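Local atomic coordinates of tumour necrosis factor receptor (Ectromelia virus, PDB entry 3ON9), a protein that probably blunts host immune defence by binding tumour necrosis factor and chemokines, the piece described here being its SECRET domain, a beta-sandwich associated with chemokine binding. Residues E45-V50 and T79-N84; I52-S57 and S65-N70; K103-P108 and D138-A143; H109-T114 and V125-A130. One frame throughout, in Å; residues are numbered along the deposited sequence.

Contact 1: residues E45-V50 and T79-N84; sequences EDCTPV and TQCKIN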
# COMPACT_ATOMS: atom_id res chain seq x y z
N GLU A 45 11.61 6.18 -1.02
CA GLU A 45 12.98 6.66 -1.18
C GLU A 45 13.98 5.52 -1.23
O GLU A 45 13.95 4.61 -0.41
CB GLU A 45 13.36 7.64 -0.06
CG GLU A 45 14.78 8.19 -0.21
CD GLU A 45 15.09 9.33 0.75
OE1 GLU A 45 14.22 9.66 1.58
OE2 GLU A 45 16.20 9.89 0.68
N ASP A 46 14.88 5.58 -2.22
CA ASP A 46 15.95 4.60 -2.41
C ASP A 46 15.45 3.22 -2.85
O ASP A 46 16.22 2.24 -2.85
CB ASP A 46 16.85 4.49 -1.16
CG ASP A 46 17.66 5.75 -0.92
OD1 ASP A 46 18.07 6.38 -1.91
OD2 ASP A 46 17.87 6.12 0.25
N CYS A 47 14.18 3.14 -3.24
CA CYS A 47 13.64 1.92 -3.84
C CYS A 47 13.80 2.05 -5.35
O CYS A 47 13.35 3.02 -5.93
CB CYS A 47 12.15 1.77 -3.52
SG CYS A 47 11.78 1.83 -1.76
N THR A 48 14.44 1.07 -5.98
CA THR A 48 14.74 1.18 -7.40
C THR A 48 13.50 0.95 -8.28
O THR A 48 13.25 1.73 -9.19
CB THR A 48 15.89 0.23 -7.83
OG1 THR A 48 16.91 0.20 -6.83
CG2 THR A 48 16.50 0.71 -9.16
N PRO A 49 12.71 -0.10 -8.01
CA PRO A 49 11.54 -0.33 -8.87
C PRO A 49 10.60 0.86 -8.82
O PRO A 49 10.27 1.32 -7.72
CB PRO A 49 10.88 -1.55 -8.23
CG PRO A 49 12.04 -2.27 -7.55
CD PRO A 49 12.88 -1.16 -7.00
N VAL A 50 10.16 1.34 -9.98
CA VAL A 50 9.35 2.57 -10.03
C VAL A 50 7.85 2.27 -9.96
O VAL A 50 7.34 1.35 -10.60
CB VAL A 50 9.71 3.47 -11.24
CG1 VAL A 50 11.19 3.84 -11.20
CG2 VAL A 50 9.37 2.80 -12.54
N THR A 79 21.59 0.47 -2.16
CA THR A 79 20.66 1.45 -1.57
C THR A 79 19.57 0.71 -0.79
O THR A 79 19.22 -0.43 -1.11
CB THR A 79 20.04 2.42 -2.62
OG1 THR A 79 19.04 1.74 -3.40
CG2 THR A 79 21.11 2.96 -3.54
N GLN A 80 19.04 1.37 0.24
CA GLN A 80 18.11 0.72 1.15
C GLN A 80 16.69 1.24 0.93
O GLN A 80 16.38 2.37 1.27
CB GLN A 80 18.54 0.94 2.60
CG GLN A 80 19.92 0.38 2.96
CD GLN A 80 20.05 -1.12 2.73
OE1 GLN A 80 19.22 -1.91 3.21
NE2 GLN A 80 21.09 -1.52 2.01
N CYS A 81 15.84 0.40 0.34
CA CYS A 81 14.47 0.79 0.01
C CYS A 81 13.67 1.11 1.28
O CYS A 81 13.66 0.33 2.23
CB CYS A 81 13.81 -0.34 -0.77
SG CYS A 81 12.04 -0.10 -1.14
N LYS A 82 13.04 2.28 1.30
CA LYS A 82 12.22 2.70 2.44
C LYS A 82 10.81 3.01 1.95
O LYS A 82 10.60 3.96 1.20
CB LYS A 82 12.86 3.94 3.11
CG LYS A 82 14.27 3.69 3.66
CD LYS A 82 15.01 4.99 4.00
CE LYS A 82 15.74 5.55 2.79
NZ LYS A 82 16.97 4.77 2.46
N ILE A 83 9.84 2.18 2.35
CA ILE A 83 8.44 2.40 1.99
C ILE A 83 7.72 3.03 3.17
O ILE A 83 7.65 2.43 4.25
CB ILE A 83 7.75 1.08 1.62
CG1 ILE A 83 8.35 0.50 0.33
CG2 ILE A 83 6.25 1.28 1.46
CD1 ILE A 83 8.02 1.29 -0.94
N ASN A 84 7.20 4.24 2.99
CA ASN A 84 6.37 4.86 4.02
C ASN A 84 4.97 5.04 3.48
O ASN A 84 4.77 5.42 2.33
CB ASN A 84 6.91 6.24 4.44
CG ASN A 84 8.25 6.15 5.15
OD1 ASN A 84 8.56 5.15 5.82
ND2 ASN A 84 9.06 7.20 5.01
O HOH W 1 10.35 6.63 1.64
O HOH W 2 20.21 3.87 1.17
O HOH W 3 17.96 2.49 -6.02

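Contact 2: residues I52-S57 and S65-N70; sequences IGDYYS and SGFFTN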
# COMPACT_ATOMS: atom_id res chain seq x y z
N ILE A 52 4.18 2.63 -10.90
CA ILE A 52 3.59 2.97 -12.19
C ILE A 52 2.07 2.97 -12.21
O ILE A 52 1.47 3.51 -13.14
CB ILE A 52 4.04 2.01 -13.31
CG1 ILE A 52 3.65 0.56 -12.98
CG2 ILE A 52 5.55 2.15 -13.58
CD1 ILE A 52 4.00 -0.41 -14.09
N GLY A 53 1.45 2.36 -11.21
CA GLY A 53 0.01 2.24 -11.25
C GLY A 53 -0.60 2.20 -9.87
O GLY A 53 0.08 1.90 -8.89
N ASP A 54 -1.89 2.52 -9.81
CA ASP A 54 -2.62 2.39 -8.56
C ASP A 54 -4.09 2.12 -8.82
O ASP A 54 -4.53 2.10 -9.96
CB ASP A 54 -2.44 3.62 -7.66
CG ASP A 54 -2.82 4.92 -8.32
OD1 ASP A 54 -3.61 4.93 -9.29
OD2 ASP A 54 -2.30 5.95 -7.85
N TYR A 55 -4.84 1.88 -7.75
CA TYR A 55 -6.25 1.56 -7.90
C TYR A 55 -6.99 1.79 -6.59
O TYR A 55 -6.37 1.85 -5.54
CB TYR A 55 -6.44 0.12 -8.38
CG TYR A 55 -5.81 -0.93 -7.49
CD1 TYR A 55 -6.54 -1.51 -6.46
CD2 TYR A 55 -4.49 -1.32 -7.67
CE1 TYR A 55 -5.97 -2.47 -5.64
CE2 TYR A 55 -3.91 -2.27 -6.85
CZ TYR A 55 -4.65 -2.84 -5.83
OH TYR A 55 -4.07 -3.79 -5.02
N TYR A 56 -8.31 1.95 -6.70
CA TYR A 56 -9.19 2.14 -5.56
C TYR A 56 -10.57 1.71 -6.05
O TYR A 56 -11.14 2.34 -6.95
CB TYR A 56 -9.18 3.62 -5.12
CG TYR A 56 -10.20 3.96 -4.05
CD1 TYR A 56 -9.91 3.79 -2.70
CD2 TYR A 56 -11.45 4.47 -4.39
CE1 TYR A 56 -10.86 4.10 -1.72
CE2 TYR A 56 -12.39 4.78 -3.42
CZ TYR A 56 -12.09 4.60 -2.09
OH TYR A 56 -13.02 4.92 -1.12
N SER A 57 -11.09 0.63 -5.50
CA SER A 57 -12.31 0.02 -6.01
C SER A 57 -13.18 -0.41 -4.84
O SER A 57 -12.68 -0.97 -3.85
CB SER A 57 -11.96 -1.17 -6.91
OG SER A 57 -13.12 -1.67 -7.55
N SER A 65 -7.49 -1.03 -2.40
CA SER A 65 -6.71 0.01 -3.07
C SER A 65 -5.25 -0.40 -3.05
O SER A 65 -4.86 -1.30 -2.33
CB SER A 65 -6.92 1.37 -2.39
OG SER A 65 -6.31 1.41 -1.10
N GLY A 66 -4.42 0.26 -3.86
CA GLY A 66 -3.01 -0.08 -3.82
C GLY A 66 -2.18 0.66 -4.83
O GLY A 66 -2.71 1.40 -5.67
N PHE A 67 -0.87 0.46 -4.73
CA PHE A 67 0.11 0.98 -5.70
C PHE A 67 1.03 -0.17 -6.07
O PHE A 67 1.30 -1.03 -5.24
CB PHE A 67 0.98 2.08 -5.08
CG PHE A 67 0.23 3.18 -4.38
CD1 PHE A 67 0.09 4.42 -4.98
CD2 PHE A 67 -0.27 2.99 -3.09
CE1 PHE A 67 -0.57 5.46 -4.33
CE2 PHE A 67 -0.93 4.01 -2.43
CZ PHE A 67 -1.08 5.25 -3.06
N PHE A 68 1.54 -0.19 -7.30
CA PHE A 68 2.50 -1.23 -7.66
C PHE A 68 3.52 -0.74 -8.66
O PHE A 68 3.30 0.26 -9.35
CB PHE A 68 1.78 -2.47 -8.19
CG PHE A 68 0.97 -2.21 -9.42
CD1 PHE A 68 1.51 -2.40 -10.69
CD2 PHE A 68 -0.33 -1.75 -9.31
CE1 PHE A 68 0.75 -2.14 -11.83
CE2 PHE A 68 -1.09 -1.49 -10.44
CZ PHE A 68 -0.55 -1.69 -11.70
N THR A 69 4.64 -1.45 -8.73
CA THR A 69 5.75 -1.04 -9.57
C THR A 69 5.82 -1.82 -10.86
O THR A 69 5.24 -2.88 -11.01
CB THR A 69 7.10 -1.28 -8.87
OG1 THR A 69 7.32 -2.69 -8.73
CG2 THR A 69 7.12 -0.64 -7.51
N ASN A 70 6.59 -1.26 -11.79
CA ASN A 70 7.16 -2.03 -12.87
C ASN A 70 7.95 -3.18 -12.27
O ASN A 70 8.54 -3.03 -11.20
CB ASN A 70 8.07 -1.11 -13.67
CG ASN A 70 8.88 -1.85 -14.71
OD1 ASN A 70 8.35 -2.67 -15.46
ND2 ASN A 70 10.18 -1.56 -14.77

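Contact 3: residues K103-P108 and D138-A143; sequences KVYLMP and DMDVVA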
# COMPACT_ATOMS: atom_id res chain seq x y z
N LYS A 103 8.45 -9.79 11.61
CA LYS A 103 9.61 -8.91 11.42
C LYS A 103 10.85 -9.61 10.87
O LYS A 103 11.92 -9.00 10.77
CB LYS A 103 9.95 -8.15 12.70
CG LYS A 103 10.27 -9.00 13.92
CD LYS A 103 10.83 -8.08 14.99
CE LYS A 103 11.34 -8.84 16.20
NZ LYS A 103 11.94 -7.87 17.15
N VAL A 104 10.69 -10.87 10.48
CA VAL A 104 11.78 -11.62 9.87
C VAL A 104 11.57 -11.74 8.36
O VAL A 104 10.59 -12.34 7.91
CB VAL A 104 11.90 -13.03 10.48
CG1 VAL A 104 13.01 -13.82 9.79
CG2 VAL A 104 12.16 -12.92 11.98
N TYR A 105 12.49 -11.17 7.58
CA TYR A 105 12.33 -11.09 6.13
C TYR A 105 13.56 -11.63 5.40
O TYR A 105 14.64 -11.75 5.99
CB TYR A 105 12.01 -9.65 5.70
CG TYR A 105 10.70 -9.21 6.30
CD1 TYR A 105 9.51 -9.77 5.86
CD2 TYR A 105 10.64 -8.29 7.34
CE1 TYR A 105 8.30 -9.43 6.42
CE2 TYR A 105 9.43 -7.93 7.92
CZ TYR A 105 8.26 -8.51 7.45
OH TYR A 105 7.04 -8.17 7.99
N LEU A 106 13.38 -11.96 4.13
CA LEU A 106 14.46 -12.55 3.35
C LEU A 106 15.28 -11.50 2.62
O LEU A 106 16.45 -11.72 2.32
CB LEU A 106 13.91 -13.56 2.35
CG LEU A 106 13.15 -14.73 2.98
CD1 LEU A 106 12.44 -15.56 1.92
CD2 LEU A 106 14.10 -15.58 3.80
N MET A 107 14.67 -10.34 2.35
CA MET A 107 15.32 -9.31 1.55
C MET A 107 15.37 -8.00 2.33
O MET A 107 14.54 -7.77 3.20
CB MET A 107 14.57 -9.10 0.23
CG MET A 107 14.71 -10.26 -0.73
SD MET A 107 13.47 -10.27 -2.03
CE MET A 107 11.98 -10.68 -1.13
N PRO A 108 16.37 -7.16 2.04
CA PRO A 108 16.53 -5.85 2.69
C PRO A 108 15.49 -4.83 2.25
O PRO A 108 15.32 -4.60 1.06
CB PRO A 108 17.92 -5.39 2.22
CG PRO A 108 18.59 -6.60 1.69
CD PRO A 108 17.50 -7.46 1.14
N ASP A 138 8.94 -17.24 -1.68
CA ASP A 138 10.10 -16.46 -1.25
C ASP A 138 9.86 -14.95 -1.19
O ASP A 138 10.77 -14.18 -0.87
CB ASP A 138 11.30 -16.74 -2.15
CG ASP A 138 11.99 -18.05 -1.81
OD1 ASP A 138 11.64 -18.65 -0.78
OD2 ASP A 138 12.89 -18.46 -2.58
N MET A 139 8.64 -14.51 -1.51
CA MET A 139 8.31 -13.08 -1.38
C MET A 139 8.33 -12.67 0.09
O MET A 139 8.09 -13.49 0.97
CB MET A 139 6.91 -12.80 -1.96
CG MET A 139 6.71 -13.18 -3.41
SD MET A 139 5.17 -12.51 -4.08
CE MET A 139 4.02 -12.89 -2.76
N ASP A 140 8.62 -11.39 0.36
CA ASP A 140 8.46 -10.84 1.71
C ASP A 140 7.10 -10.15 1.76
O ASP A 140 6.81 -9.27 0.94
CB ASP A 140 9.55 -9.80 2.02
CG ASP A 140 10.87 -10.42 2.39
OD1 ASP A 140 10.91 -11.60 2.79
OD2 ASP A 140 11.89 -9.70 2.30
N VAL A 141 6.26 -10.57 2.70
CA VAL A 141 4.94 -9.99 2.88
C VAL A 141 4.88 -9.30 4.23
O VAL A 141 4.89 -9.96 5.28
CB VAL A 141 3.84 -11.06 2.82
CG1 VAL A 141 2.47 -10.43 3.11
CG2 VAL A 141 3.84 -11.75 1.47
N VAL A 142 4.84 -7.97 4.22
CA VAL A 142 4.74 -7.21 5.46
C VAL A 142 3.27 -6.84 5.68
O VAL A 142 2.70 -6.06 4.90
CB VAL A 142 5.60 -5.93 5.43
CG1 VAL A 142 5.67 -5.32 6.82
CG2 VAL A 142 7.01 -6.23 4.91
N ALA A 143 2.65 -7.42 6.70
CA ALA A 143 1.20 -7.28 6.88
C ALA A 143 0.83 -6.51 8.14
O ALA A 143 1.46 -6.67 9.18
CB ALA A 143 0.51 -8.66 6.88

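Contact 4: residues H109-T114 and V125-A130; sequences HSETVT and VYIVYA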
# COMPACT_ATOMS: atom_id res chain seq x y z
N HIS A 109 14.81 -4.24 3.23
CA HIS A 109 13.89 -3.13 3.01
C HIS A 109 13.39 -2.68 4.38
O HIS A 109 13.45 -3.44 5.34
CB HIS A 109 12.72 -3.56 2.11
CG HIS A 109 12.17 -4.90 2.46
ND1 HIS A 109 11.34 -5.11 3.55
CD2 HIS A 109 12.37 -6.12 1.91
CE1 HIS A 109 11.04 -6.39 3.63
NE2 HIS A 109 11.66 -7.03 2.66
N SER A 110 12.91 -1.44 4.47
CA SER A 110 12.35 -0.93 5.72
C SER A 110 11.01 -0.35 5.37
O SER A 110 10.83 0.17 4.26
CB SER A 110 13.24 0.17 6.30
OG SER A 110 14.59 -0.24 6.37
N GLU A 111 10.06 -0.43 6.29
CA GLU A 111 8.76 0.16 6.02
C GLU A 111 8.08 0.69 7.28
O GLU A 111 8.32 0.20 8.39
CB GLU A 111 7.85 -0.80 5.23
CG GLU A 111 7.75 -2.22 5.75
CD GLU A 111 9.01 -3.06 5.56
OE1 GLU A 111 9.63 -3.07 4.47
OE2 GLU A 111 9.37 -3.72 6.54
N THR A 112 7.29 1.75 7.11
CA THR A 112 6.47 2.28 8.19
C THR A 112 5.09 2.56 7.65
O THR A 112 4.93 3.02 6.51
CB THR A 112 7.03 3.57 8.81
OG1 THR A 112 6.78 4.69 7.93
CG2 THR A 112 8.51 3.43 9.09
N VAL A 113 4.09 2.27 8.47
CA VAL A 113 2.70 2.49 8.13
C VAL A 113 2.07 3.27 9.26
O VAL A 113 2.17 2.88 10.43
CB VAL A 113 1.95 1.16 7.94
CG1 VAL A 113 0.46 1.42 7.77
CG2 VAL A 113 2.54 0.40 6.74
N THR A 114 1.44 4.38 8.91
CA THR A 114 0.87 5.31 9.88
C THR A 114 -0.60 5.56 9.54
O THR A 114 -0.96 5.58 8.37
CB THR A 114 1.60 6.66 9.82
OG1 THR A 114 2.93 6.50 10.33
CG2 THR A 114 0.86 7.72 10.63
N VAL A 125 -3.03 -3.38 5.64
CA VAL A 125 -1.99 -2.97 4.71
C VAL A 125 -1.06 -4.14 4.44
O VAL A 125 -0.68 -4.87 5.35
CB VAL A 125 -1.18 -1.80 5.29
CG1 VAL A 125 0.00 -1.47 4.39
CG2 VAL A 125 -2.09 -0.59 5.44
N TYR A 126 -0.73 -4.35 3.17
CA TYR A 126 0.30 -5.30 2.79
C TYR A 126 1.35 -4.60 1.94
O TYR A 126 1.01 -3.95 0.95
CB TYR A 126 -0.28 -6.48 2.01
CG TYR A 126 -1.47 -7.13 2.67
CD1 TYR A 126 -1.32 -8.16 3.59
CD2 TYR A 126 -2.76 -6.71 2.37
CE1 TYR A 126 -2.44 -8.75 4.19
CE2 TYR A 126 -3.87 -7.29 2.96
CZ TYR A 126 -3.71 -8.30 3.86
OH TYR A 126 -4.84 -8.86 4.42
N ILE A 127 2.60 -4.74 2.33
CA ILE A 127 3.71 -4.27 1.51
C ILE A 127 4.50 -5.51 1.12
O ILE A 127 5.03 -6.21 1.98
CB ILE A 127 4.60 -3.30 2.28
CG1 ILE A 127 3.76 -2.10 2.73
CG2 ILE A 127 5.77 -2.83 1.38
CD1 ILE A 127 4.45 -1.19 3.71
N VAL A 128 4.56 -5.79 -0.18
CA VAL A 128 5.05 -7.08 -0.66
C VAL A 128 6.19 -6.87 -1.64
O VAL A 128 6.03 -6.22 -2.67
CB VAL A 128 3.92 -7.86 -1.34
CG1 VAL A 128 4.42 -9.21 -1.82
CG2 VAL A 128 2.76 -8.04 -0.36
N TYR A 129 7.35 -7.41 -1.28
CA TYR A 129 8.52 -7.33 -2.14
C TYR A 129 8.75 -8.70 -2.75
O TYR A 129 8.82 -9.72 -2.03
CB TYR A 129 9.74 -6.95 -1.31
CG TYR A 129 9.60 -5.72 -0.46
CD1 TYR A 129 10.10 -4.50 -0.90
CD2 TYR A 129 8.98 -5.76 0.79
CE1 TYR A 129 10.00 -3.37 -0.12
CE2 TYR A 129 8.88 -4.63 1.58
CZ TYR A 129 9.40 -3.43 1.11
OH TYR A 129 9.32 -2.30 1.88
N ALA A 130 8.88 -8.74 -4.07
CA ALA A 130 9.11 -10.00 -4.77
C ALA A 130 10.21 -9.91 -5.81
O ALA A 130 10.28 -8.94 -6.56
CB ALA A 130 7.81 -10.49 -5.42

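Contact 1: residues E45-V50 and T79-N84
Cys47 and Cys81 are joined by a disulfide whose SG atoms lie 2.0 Å apart, with a torsion of 85° about the S-S bond. The two half-cystines enter it differently: SG of Cys81 stands anti to its backbone N (chi1 175°), whereas SG of Cys47 lies beside its own. On the other side of the backbone, Asp46 and Lys82 run side by side in the same direction. Lys82 bends at its last two torsions, bringing NZ to the anti lone pair of Asp46 OD2 in a 2.7 Å salt bridge. The same NZ gives a 2.7 Å hydrogen bond to Gln80 O, so two acceptors fix the ammonium group. Lys82 N donates to Glu45 O at 3.0 Å, and a water links Glu45 N to Lys82 O. Thr79 OG1 donates to Asp46 O at 2.9 Å, and a second water joins this hydroxyl to Thr48 OG1, which also binds Asp76 N. Gln75 adds a further donor to Asp46 O. The disulfide thus ties the loop after strand 38-45 to the chain leading into the neighbouring strand 82-89, while both cysteines touch Ile9 of strand 8-16 in the other sheet of the sandwich.

Contact 2: residues I52-S57 and S65-N70
Tyr55 lays its ring over Gly66, whose CA is 4.0 Å from the ring centroid in a CH-pi contact and whose N stands above the ring centre. The same pattern runs the other way at the next hydrogen-bonded pair: Phe68 reaches across to the partner strand, and Gly53 CA sits 4.2 Å from its centroid, offset toward the rim. Both aromatics have CG between the backbone N and the carbonyl carbon (chi1 57° for Tyr55, 60° for Phe68), the rotamer that brings each ring over the opposite glycine, where no side chain blocks its face. Beneath the rings, Tyr55 and Gly66 exchange two backbone hydrogen bonds, and Phe68 N donates to Gly53 O at 3.0 Å. These strands, 51-59 and 62-69, form an antiparallel beta hairpin at one side of the five-stranded sheet. A classic beta bulge interrupts it, two residues of one strand, Ile52 and Gly53, standing against the single Phe68 of the other, with Ile52 N to Phe68 O at 3.0 Å and the Gly53 N bond to that oxygen weak at 3.4 Å. On the other face, CB of Asp54 packs 3.8 Å from CD1 of Phe67, and Ser65 CB meets the edge of the Tyr56 ring. Farther out, Ser25 holds Asp54 OD2, Lys20 O binds Tyr56 OH, and Ile33, Ile40 and Leu42 of the opposing sheet pack round Phe67.

Contact 3: residues K103-P108 and D138-A143
The backbones are closest at Tyr105 and Asp140, whose CA atoms lie 5.9 Å apart, and a carboxylate bridges the gap. Asp140 turns both oxygens to successive amides of the 103-108 loop: Leu106 N donates to OD1 at 2.8 Å, almost straight at 175°, while Met107 N reaches the syn lone pair of OD2 at 2.9 Å. OD2 also accepts from His109 NE2, so three N-H groups hold this buried carboxylate and fix its rotation; they would be expected to favour its charged form. Tyr105 crosses the acid obliquely, its ring and the carboxylate planes 67° apart, with OD1 in the ring plane at the edge. Farther along, the phenol crosses Val142 at about a right angle, CZ lying 3.6 Å from CG2 and OH 3.4 Å from CG1; the hydroxyl itself is hydrogen-bonded to Thr102. Met107 bends at chi3 (-70°), which brings CE back to 3.6 Å from Asp140 OD2. Leu106 CD1 rests on Asp138 O at 3.5 Å. The long loop between strands 95-97 and 110-116 of one sheet is thereby fastened to strand 140-145, an outermost strand of the other sheet, beside strand 122-130.

Contact 4: residues H109-T114 and V125-A130
Glu111 OE1 is gripped by two donors: Tyr129 OH meets its anti lone pair at 2.7 Å, and His109 ND1 comes from the syn side at 2.8 Å, the oxygen lying 23° out of the imidazole plane. Glu111 bends at chi2 (-71°), turning its carboxylate along the strand to reach both. The two donor rings are themselves stacked face to face, their centroids 3.6 Å apart and planes at 12°, with His109 CG over the centre of the phenol ring. His109 CB also lies over that face, 3.8 Å from the centroid, as a CH-pi contact. On its far side His109 NE2 binds Asp140, so both imidazole nitrogens serve carboxylates and the ring is probably protonated. Strands 110-114 and 125-130 belong to different sheets of the beta-sandwich; their axes pass 9.5 Å apart, and inward-facing side chains fill the interval. Ile127 and Glu111 pass alongside, running opposite ways, with CD1 of the isoleucine 3.7 Å from CB of the glutamate. Val113 and Val125 meet tip to tip, CG2 to CG1 at 3.9 Å. Ile83 and Leu85 of strand 82-89 extend this apolar layer, while Phe6 stands edge-to-face with Tyr129.

Contacts 3 and 4, with centres about 9 Å apart, share a polar chain: Asp140 OD2 and His109 NE2 are 2.7 Å apart, linking the loop-binding carboxylate to the histidine-tyrosine stack. Their strands 122-130 and 140-145 are neighbours in one sheet, with Val142 N to Ile127 O at 2.9 Å. Contact 1 joins contact 4 through the other sheet, where Ile83 N approaches Ser110 O at 2.9 Å, and Ile83 CG1 packs against Tyr129 OH at 3.3 Å. The hairpin of contact 2 is nested in the chain loop closed by contact 1 and meets it at Val50 O and Asn70 N, 3.0 Å apart; its nearest atoms remain about 11 Å from contact 3.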